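Local coordinates for periplasmic binding protein (Mycobacterium smegmatis, PDB 4MDY), which probably captures iron, most likely as an iron complex, at the cell envelope and delivers it to an ABC importer, as in related solute-binding proteins, at residues Asp42-Val47 against Gln143-Asn148; Gly48-Ala53 against Arg71-Ala76; Leu230-Glu235 against Pro247-Leu252. All blocks are in the same frame, centred on the assembly; numbering follows the deposited sequence.

How the interactions relate
Interactions 1 and 2 lie in the N-terminal lobe and interaction 3 in the C-terminal lobe, its centre about 37 Å from the centre of each. The first two are neighbours, their centres about 12 Å apart: helix 40-46 runs into interaction 1 and the chain leaving it, 48-53, carries interaction 2, so that contact falls within the span bridged by interaction 1. Interaction 3 follows later, on strand 229-233 of the parallel sheet. Between them runs the long helix 148-168, which starts at interaction 1 and joins the lobes, as expected for this solute-binding family, where the ligand typically sits in the cleft between the lobes.

Interaction 1 of 3, residues Asp42-Val47 against Gln143-Asn148; sequences DDLLAV and QAVFKN
Where helix 134-144 ends and the long lobe-connecting helix 148-168 is about to begin, the bend 143-148 packs on the C-terminal end of helix 40-46 through Val-145 and Lys-147, which meet Leu-44 and Val-47. The one polar link comes from Lys-147: NZ donates to Val-47 O over 2.9 Å, in the carbonyl plane, approaching the oxygen at a C=O...N angle of 157°. To get there the lysine chain runs alongside Val-47, the two side chains sliding past each other in opposite directions, and Lys-147 CD lies 3.9 Å from Val-47 CB. Beyond CG the lysine is extended, which carries the ammonium group the full length of the chain to the carbonyl. Because Val-47 directly follows helix 40-46, its oxygen sits at the negative end of that helix, a setting that probably favours a positive group.

The bend itself is a Schellman motif: Phe-146, with positive phi, closes helix 134-144. Its N bonds to Gln-143 O over 3.1 Å, one of the motif's two bonds; the other runs from Lys-147 N to the carbonyl of the helix residue just before Gln-143. Lys-147 then occupies the N-cap position of helix 148-168. Val-145, the residue just before the turn, points at helix 40-46, where its two methyls divide the work. CG1 meets Leu-44 CD2 at 3.8 Å, while CG2 meets Val-47 CG2 at 4.0 Å, both pairs of side chains approaching at a slant. Chi1 of -53° sets Val-145 CG1 anti to the carbonyl carbon and CG2 between N and that carbon, which sends one methyl to each partner.

Val-47 is wedged further by Glu-150, Met-151 and Leu-154 of helix 148-168, and Leu-44 also rests on Ile-141 of helix 134-144. Next to Leu-44, Asp-43 OD2 accepts a hydrogen bond from Gln-137 NE2 of the same helix as Ile-141.

Interaction 2 of 3, residues Gly48-Ala53 against Arg71-Ala76; sequences GVVPIA and RQLAGA
Val-50 pushes its two methyls onto the end of helix 67-73 and the turn that follows it, overlapping Leu-73 and Ala-76. CG1 does most of the touching. It lies opposite the backbone N across the CA-CB bond (chi1 -176°), a rotation that brings it within 3.5 Å of Ala-76 CB, a close methyl-methyl contact, and 3.9 Å from Leu-73 CD1. The Val-50 and Leu-73 side chains cross at about a right angle, with Leu-73 CD1 the branch that touches. The second methyl, Val-50 CG2, looks to the last helical turn instead and stands 3.9 Å from the carbonyl oxygen Gln-72 O.

Ala-76 is put in place by a type II' beta turn from Leu-73, closed by Ala-76 N to Leu-73 O at 3.2 Å. Ala-74 takes the positive phi of 54° at which the helix ends. The turn thereby brings Leu-73 and Ala-76 to the same valine methyl, and Leu-45 of helix 40-46 adds a further apolar neighbour to Val-50.

Just beyond, Ile-52 shares backbone hydrogen bonds with Val-33 and Ala-79. The loop from helix 40-46 thus enters strand 53-55 beside the exit of helix 67-73 toward strand 79-81, a layout characteristic of the alternating strand-helix lobe of this solute-binding family.

Interaction 3 of 3, residues Leu230-Glu235 against Pro247-Leu252; sequences LIWTTE and PIVAQL
Leu-230 and Leu-252 meet tip to tip at about a right angle, CD1 to CD1 at 4.2 Å, and the edge of the Trp-232 indole closes on the same leucine methyl. Leu-252 CD1 lies near the plane of the indole, 4.2 Å from Trp-232 CZ2, so it is the rim of the six-membered ring and not a face that it touches. In Leu-252, CD1 stands anti to CA (chi2 172°), the extended form that sends this methyl forward to both partners. Val-249 comes to the ring obliquely, its CG2 4.3 Å from Trp-232 CH2, the next rim atom along. These are ordinary van der Waals contacts, spread along the far end of the indole.

Trp-232 and Leu-230, two residues apart in the strand, project from the same side of it. The ring's rotation has a polar hold, since NE1 hydrogen-bonds Asn-260 OD1, and Phe-262 stacks on the indole. Within 247-252, Leu-252 N bonds to Val-249 O at 3.1 Å, keeping the two residues in one tight turn as Leu-252 becomes the N-cap of helix 253-256.

Leu-224 of helix 220-224 touches Leu-230, Trp-232 and Leu-252 together, and Leu-243 of helix 237-244 also packs on the tryptophan. Strand 229-233 itself lies between strands 176-181 and 260-262 of the parallel sheet in the C-terminal lobe, so the contact ties that sheet to the short, weakly bonded helix 247-250 and the turn leading onward to helix 253-256 and strand 260-262.

Interaction 1 of 3, residues Asp42-Val47 against Gln143-Asn148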
# COMPACT_ATOMS: atom_id res chain seq x y z
N ASP A 42 -7.87 -5.07 0.97
CA ASP A 42 -7.47 -5.01 2.38
C ASP A 42 -8.41 -4.10 3.18
O ASP A 42 -8.71 -4.39 4.33
CB ASP A 42 -6.03 -4.52 2.54
CG ASP A 42 -5.00 -5.60 2.22
OD1 ASP A 42 -5.35 -6.67 1.66
OD2 ASP A 42 -3.81 -5.36 2.53
N ASP A 43 -8.89 -3.03 2.57
CA ASP A 43 -9.86 -2.16 3.26
C ASP A 43 -11.17 -2.92 3.47
O ASP A 43 -11.72 -2.94 4.56
CB ASP A 43 -10.13 -0.88 2.46
CG ASP A 43 -8.88 -0.06 2.22
OD1 ASP A 43 -8.40 0.63 3.16
OD2 ASP A 43 -8.37 -0.10 1.08
N LEU A 44 -11.64 -3.59 2.41
CA LEU A 44 -12.88 -4.36 2.48
C LEU A 44 -12.80 -5.48 3.52
O LEU A 44 -13.65 -5.60 4.42
CB LEU A 44 -13.23 -4.91 1.09
CG LEU A 44 -13.61 -3.80 0.10
CD1 LEU A 44 -13.54 -4.24 -1.35
CD2 LEU A 44 -15.00 -3.25 0.42
N LEU A 45 -11.75 -6.29 3.43
CA LEU A 45 -11.56 -7.42 4.33
C LEU A 45 -11.37 -6.99 5.79
O LEU A 45 -11.81 -7.69 6.69
CB LEU A 45 -10.40 -8.29 3.86
CG LEU A 45 -10.67 -9.08 2.57
CD1 LEU A 45 -9.38 -9.71 2.07
CD2 LEU A 45 -11.74 -10.14 2.80
N ALA A 46 -10.73 -5.84 6.01
CA ALA A 46 -10.54 -5.32 7.36
C ALA A 46 -11.86 -5.17 8.11
O ALA A 46 -11.91 -5.36 9.32
CB ALA A 46 -9.80 -3.98 7.33
N VAL A 47 -12.92 -4.81 7.38
CA VAL A 47 -14.24 -4.60 8.00
C VAL A 47 -15.23 -5.73 7.71
O VAL A 47 -16.43 -5.59 7.94
CB VAL A 47 -14.85 -3.23 7.61
CG1 VAL A 47 -13.99 -2.10 8.17
CG2 VAL A 47 -15.00 -3.08 6.10
N GLN A 143 -17.21 4.18 4.28
CA GLN A 143 -18.49 4.86 4.08
C GLN A 143 -19.41 4.06 3.15
O GLN A 143 -20.56 3.79 3.48
CB GLN A 143 -18.28 6.27 3.53
CG GLN A 143 -17.76 7.22 4.59
CD GLN A 143 -17.30 8.55 4.03
OE1 GLN A 143 -17.75 9.00 2.98
NE2 GLN A 143 -16.39 9.19 4.74
N ALA A 144 -18.86 3.66 2.01
CA ALA A 144 -19.61 2.97 0.97
C ALA A 144 -20.17 1.61 1.39
O ALA A 144 -21.17 1.14 0.83
CB ALA A 144 -18.74 2.80 -0.26
N VAL A 145 -19.51 0.96 2.36
CA VAL A 145 -19.96 -0.36 2.82
C VAL A 145 -20.63 -0.32 4.19
O VAL A 145 -20.87 -1.36 4.81
CB VAL A 145 -18.82 -1.41 2.78
CG1 VAL A 145 -18.19 -1.45 1.40
CG2 VAL A 145 -17.75 -1.18 3.85
N PHE A 146 -20.95 0.90 4.65
CA PHE A 146 -21.76 1.13 5.84
C PHE A 146 -21.05 0.70 7.13
O PHE A 146 -21.69 0.23 8.07
CB PHE A 146 -23.13 0.45 5.71
CG PHE A 146 -24.02 1.05 4.66
CD1 PHE A 146 -23.78 0.85 3.30
CD2 PHE A 146 -25.15 1.78 5.03
CE1 PHE A 146 -24.61 1.40 2.34
CE2 PHE A 146 -25.99 2.32 4.06
CZ PHE A 146 -25.72 2.13 2.72
N LYS A 147 -19.73 0.85 7.16
CA LYS A 147 -18.90 0.44 8.30
C LYS A 147 -17.85 1.51 8.59
O LYS A 147 -16.70 1.22 8.91
CB LYS A 147 -18.27 -0.93 8.03
CG LYS A 147 -19.31 -2.01 7.75
CD LYS A 147 -18.77 -3.41 7.85
CE LYS A 147 -19.74 -4.43 7.27
NZ LYS A 147 -19.26 -5.83 7.46
N ASN A 148 -18.27 2.76 8.48
CA ASN A 148 -17.37 3.88 8.70
C ASN A 148 -16.85 3.98 10.13
O ASN A 148 -15.71 4.39 10.34
CB ASN A 148 -18.01 5.20 8.26
CG ASN A 148 -19.43 5.35 8.76
OD1 ASN A 148 -20.35 4.70 8.25
ND2 ASN A 148 -19.62 6.20 9.76

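Interaction 2 of 3, residues Gly48-Ala53 against Arg71-Ala76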
# COMPACT_ATOMS: atom_id res chain seq x y z
N GLY A 48 -14.74 -6.87 7.23
CA GLY A 48 -15.56 -8.07 7.09
C GLY A 48 -16.38 -8.15 5.82
O GLY A 48 -17.28 -8.97 5.72
N VAL A 49 -16.09 -7.30 4.84
CA VAL A 49 -16.74 -7.36 3.55
C VAL A 49 -15.83 -8.19 2.64
O VAL A 49 -14.72 -7.77 2.32
CB VAL A 49 -16.96 -5.95 2.96
CG1 VAL A 49 -17.53 -6.04 1.55
CG2 VAL A 49 -17.90 -5.16 3.88
N VAL A 50 -16.29 -9.37 2.25
CA VAL A 50 -15.49 -10.26 1.40
C VAL A 50 -15.88 -10.02 -0.07
O VAL A 50 -17.00 -10.30 -0.47
CB VAL A 50 -15.70 -11.76 1.76
CG1 VAL A 50 -14.78 -12.65 0.93
CG2 VAL A 50 -15.43 -11.99 3.24
N PRO A 51 -14.94 -9.49 -0.88
CA PRO A 51 -15.27 -9.22 -2.28
C PRO A 51 -15.51 -10.49 -3.08
O PRO A 51 -14.97 -11.54 -2.75
CB PRO A 51 -14.04 -8.49 -2.82
CG PRO A 51 -12.99 -8.55 -1.78
CD PRO A 51 -13.53 -9.20 -0.55
N ILE A 52 -16.33 -10.38 -4.12
CA ILE A 52 -16.54 -11.48 -5.07
C ILE A 52 -15.47 -11.49 -6.16
O ILE A 52 -15.37 -12.46 -6.92
CB ILE A 52 -17.93 -11.43 -5.72
CG1 ILE A 52 -18.13 -10.13 -6.51
CG2 ILE A 52 -19.00 -11.61 -4.65
CD1 ILE A 52 -19.17 -10.23 -7.60
N ALA A 53 -14.70 -10.42 -6.23
CA ALA A 53 -13.53 -10.34 -7.12
C ALA A 53 -12.46 -9.46 -6.50
O ALA A 53 -12.77 -8.41 -5.90
CB ALA A 53 -13.92 -9.81 -8.48
N ARG A 71 -6.87 -14.80 6.61
CA ARG A 71 -7.81 -15.14 7.68
C ARG A 71 -9.20 -14.56 7.39
O ARG A 71 -10.22 -15.24 7.51
CB ARG A 71 -7.31 -14.61 9.03
CG ARG A 71 -8.25 -14.86 10.21
CD ARG A 71 -7.82 -14.12 11.48
NE ARG A 71 -8.28 -12.73 11.53
CZ ARG A 71 -9.53 -12.34 11.80
NH1 ARG A 71 -10.49 -13.23 12.04
NH2 ARG A 71 -9.83 -11.04 11.83
N GLN A 72 -9.21 -13.29 7.01
CA GLN A 72 -10.45 -12.56 6.75
C GLN A 72 -11.14 -13.08 5.49
O GLN A 72 -12.37 -13.08 5.40
CB GLN A 72 -10.16 -11.06 6.62
CG GLN A 72 -9.67 -10.39 7.90
CD GLN A 72 -8.17 -10.56 8.16
OE1 GLN A 72 -7.50 -11.40 7.55
NE2 GLN A 72 -7.66 -9.77 9.08
N LEU A 73 -10.35 -13.51 4.52
CA LEU A 73 -10.90 -14.13 3.32
C LEU A 73 -11.52 -15.47 3.67
O LEU A 73 -12.56 -15.85 3.14
CB LEU A 73 -9.79 -14.30 2.28
CG LEU A 73 -10.22 -14.75 0.89
CD1 LEU A 73 -11.10 -13.69 0.23
CD2 LEU A 73 -9.00 -15.06 0.03
N ALA A 74 -10.86 -16.18 4.59
CA ALA A 74 -11.27 -17.51 5.02
C ALA A 74 -11.41 -18.41 3.79
O ALA A 74 -10.47 -18.49 2.99
CB ALA A 74 -12.55 -17.44 5.85
N GLY A 75 -12.56 -19.06 3.61
CA GLY A 75 -12.72 -20.04 2.53
C GLY A 75 -13.22 -19.48 1.22
O GLY A 75 -13.47 -20.24 0.28
N ALA A 76 -13.37 -18.15 1.12
CA ALA A 76 -13.93 -17.54 -0.08
C ALA A 76 -13.05 -17.75 -1.31
O ALA A 76 -11.82 -17.80 -1.22
CB ALA A 76 -14.17 -16.05 0.14

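Interaction 3 of 3, residues Leu230-Glu235 against Pro247-Leu252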
# COMPACT_ATOMS: atom_id res chain seq x y z
N LEU A 230 19.16 2.44 5.44
CA LEU A 230 18.51 2.26 4.14
C LEU A 230 17.61 1.05 4.22
O LEU A 230 18.05 -0.03 4.63
CB LEU A 230 19.54 2.05 3.02
CG LEU A 230 20.66 3.08 2.88
CD1 LEU A 230 21.55 2.68 1.72
CD2 LEU A 230 20.10 4.48 2.69
N ILE A 231 16.36 1.23 3.82
CA ILE A 231 15.38 0.16 3.81
C ILE A 231 15.13 -0.19 2.36
O ILE A 231 14.50 0.57 1.64
CB ILE A 231 14.07 0.60 4.51
CG1 ILE A 231 14.37 1.13 5.92
CG2 ILE A 231 13.08 -0.55 4.57
CD1 ILE A 231 13.24 1.91 6.55
N TRP A 232 15.67 -1.32 1.93
CA TRP A 232 15.48 -1.77 0.56
C TRP A 232 14.33 -2.77 0.54
O TRP A 232 14.36 -3.77 1.27
CB TRP A 232 16.73 -2.47 0.04
CG TRP A 232 17.99 -1.68 0.12
CD1 TRP A 232 18.80 -1.52 1.22
CD2 TRP A 232 18.62 -0.96 -0.95
NE1 TRP A 232 19.89 -0.74 0.89
CE2 TRP A 232 19.80 -0.38 -0.43
CE3 TRP A 232 18.29 -0.74 -2.29
CZ2 TRP A 232 20.66 0.39 -1.21
CZ3 TRP A 232 19.16 0.01 -3.07
CH2 TRP A 232 20.33 0.57 -2.53
N THR A 233 13.32 -2.51 -0.28
CA THR A 233 12.13 -3.35 -0.29
C THR A 233 12.32 -4.55 -1.22
O THR A 233 11.59 -4.75 -2.19
CB THR A 233 10.86 -2.55 -0.64
OG1 THR A 233 11.01 -1.92 -1.91
CG2 THR A 233 10.61 -1.49 0.45
N THR A 234 13.34 -5.34 -0.88
CA THR A 234 13.62 -6.60 -1.57
C THR A 234 12.49 -7.60 -1.33
O THR A 234 11.83 -7.56 -0.29
CB THR A 234 14.94 -7.22 -1.07
OG1 THR A 234 14.98 -7.21 0.36
CG2 THR A 234 16.12 -6.44 -1.61
N GLU A 235 12.28 -8.49 -2.31
CA GLU A 235 11.26 -9.53 -2.23
C GLU A 235 11.89 -10.93 -2.28
O GLU A 235 11.17 -11.92 -2.28
CB GLU A 235 10.27 -9.37 -3.38
CG GLU A 235 9.55 -8.02 -3.39
CD GLU A 235 8.60 -7.85 -4.55
OE1 GLU A 235 8.07 -8.87 -5.05
OE2 GLU A 235 8.37 -6.69 -4.97
N PRO A 247 28.84 -2.82 -7.51
CA PRO A 247 30.06 -2.29 -6.92
C PRO A 247 29.87 -0.94 -6.23
O PRO A 247 30.61 -0.64 -5.31
CB PRO A 247 31.02 -2.17 -8.11
CG PRO A 247 30.16 -2.12 -9.32
CD PRO A 247 28.91 -2.88 -8.99
N ILE A 248 28.90 -0.15 -6.66
CA ILE A 248 28.62 1.12 -5.99
C ILE A 248 27.91 0.84 -4.67
O ILE A 248 28.32 1.33 -3.62
CB ILE A 248 27.81 2.08 -6.89
CG1 ILE A 248 28.69 2.50 -8.08
CG2 ILE A 248 27.36 3.30 -6.09
CD1 ILE A 248 27.96 3.30 -9.15
N VAL A 249 26.86 0.01 -4.71
CA VAL A 249 26.15 -0.37 -3.50
C VAL A 249 27.12 -0.99 -2.48
O VAL A 249 27.08 -0.66 -1.29
CB VAL A 249 24.95 -1.31 -3.80
CG1 VAL A 249 24.29 -1.80 -2.52
CG2 VAL A 249 23.92 -0.60 -4.66
N ALA A 250 28.03 -1.83 -2.97
CA ALA A 250 29.04 -2.48 -2.12
C ALA A 250 29.90 -1.49 -1.30
O ALA A 250 30.35 -1.83 -0.21
CB ALA A 250 29.94 -3.38 -2.96
N GLN A 251 30.11 -0.28 -1.83
CA GLN A 251 30.94 0.71 -1.16
C GLN A 251 30.16 1.79 -0.41
O GLN A 251 30.75 2.72 0.12
CB GLN A 251 31.88 1.37 -2.17
CG GLN A 251 32.92 0.41 -2.69
CD GLN A 251 34.03 1.11 -3.44
OE1 GLN A 251 33.77 1.93 -4.33
NE2 GLN A 251 35.28 0.80 -3.09
N LEU A 252 28.85 1.66 -0.36
CA LEU A 252 28.05 2.56 0.45
C LEU A 252 28.47 2.45 1.91
O LEU A 252 28.80 1.37 2.38
CB LEU A 252 26.57 2.24 0.31
CG LEU A 252 25.95 2.58 -1.06
CD1 LEU A 252 24.54 2.03 -1.13
CD2 LEU A 252 25.97 4.08 -1.30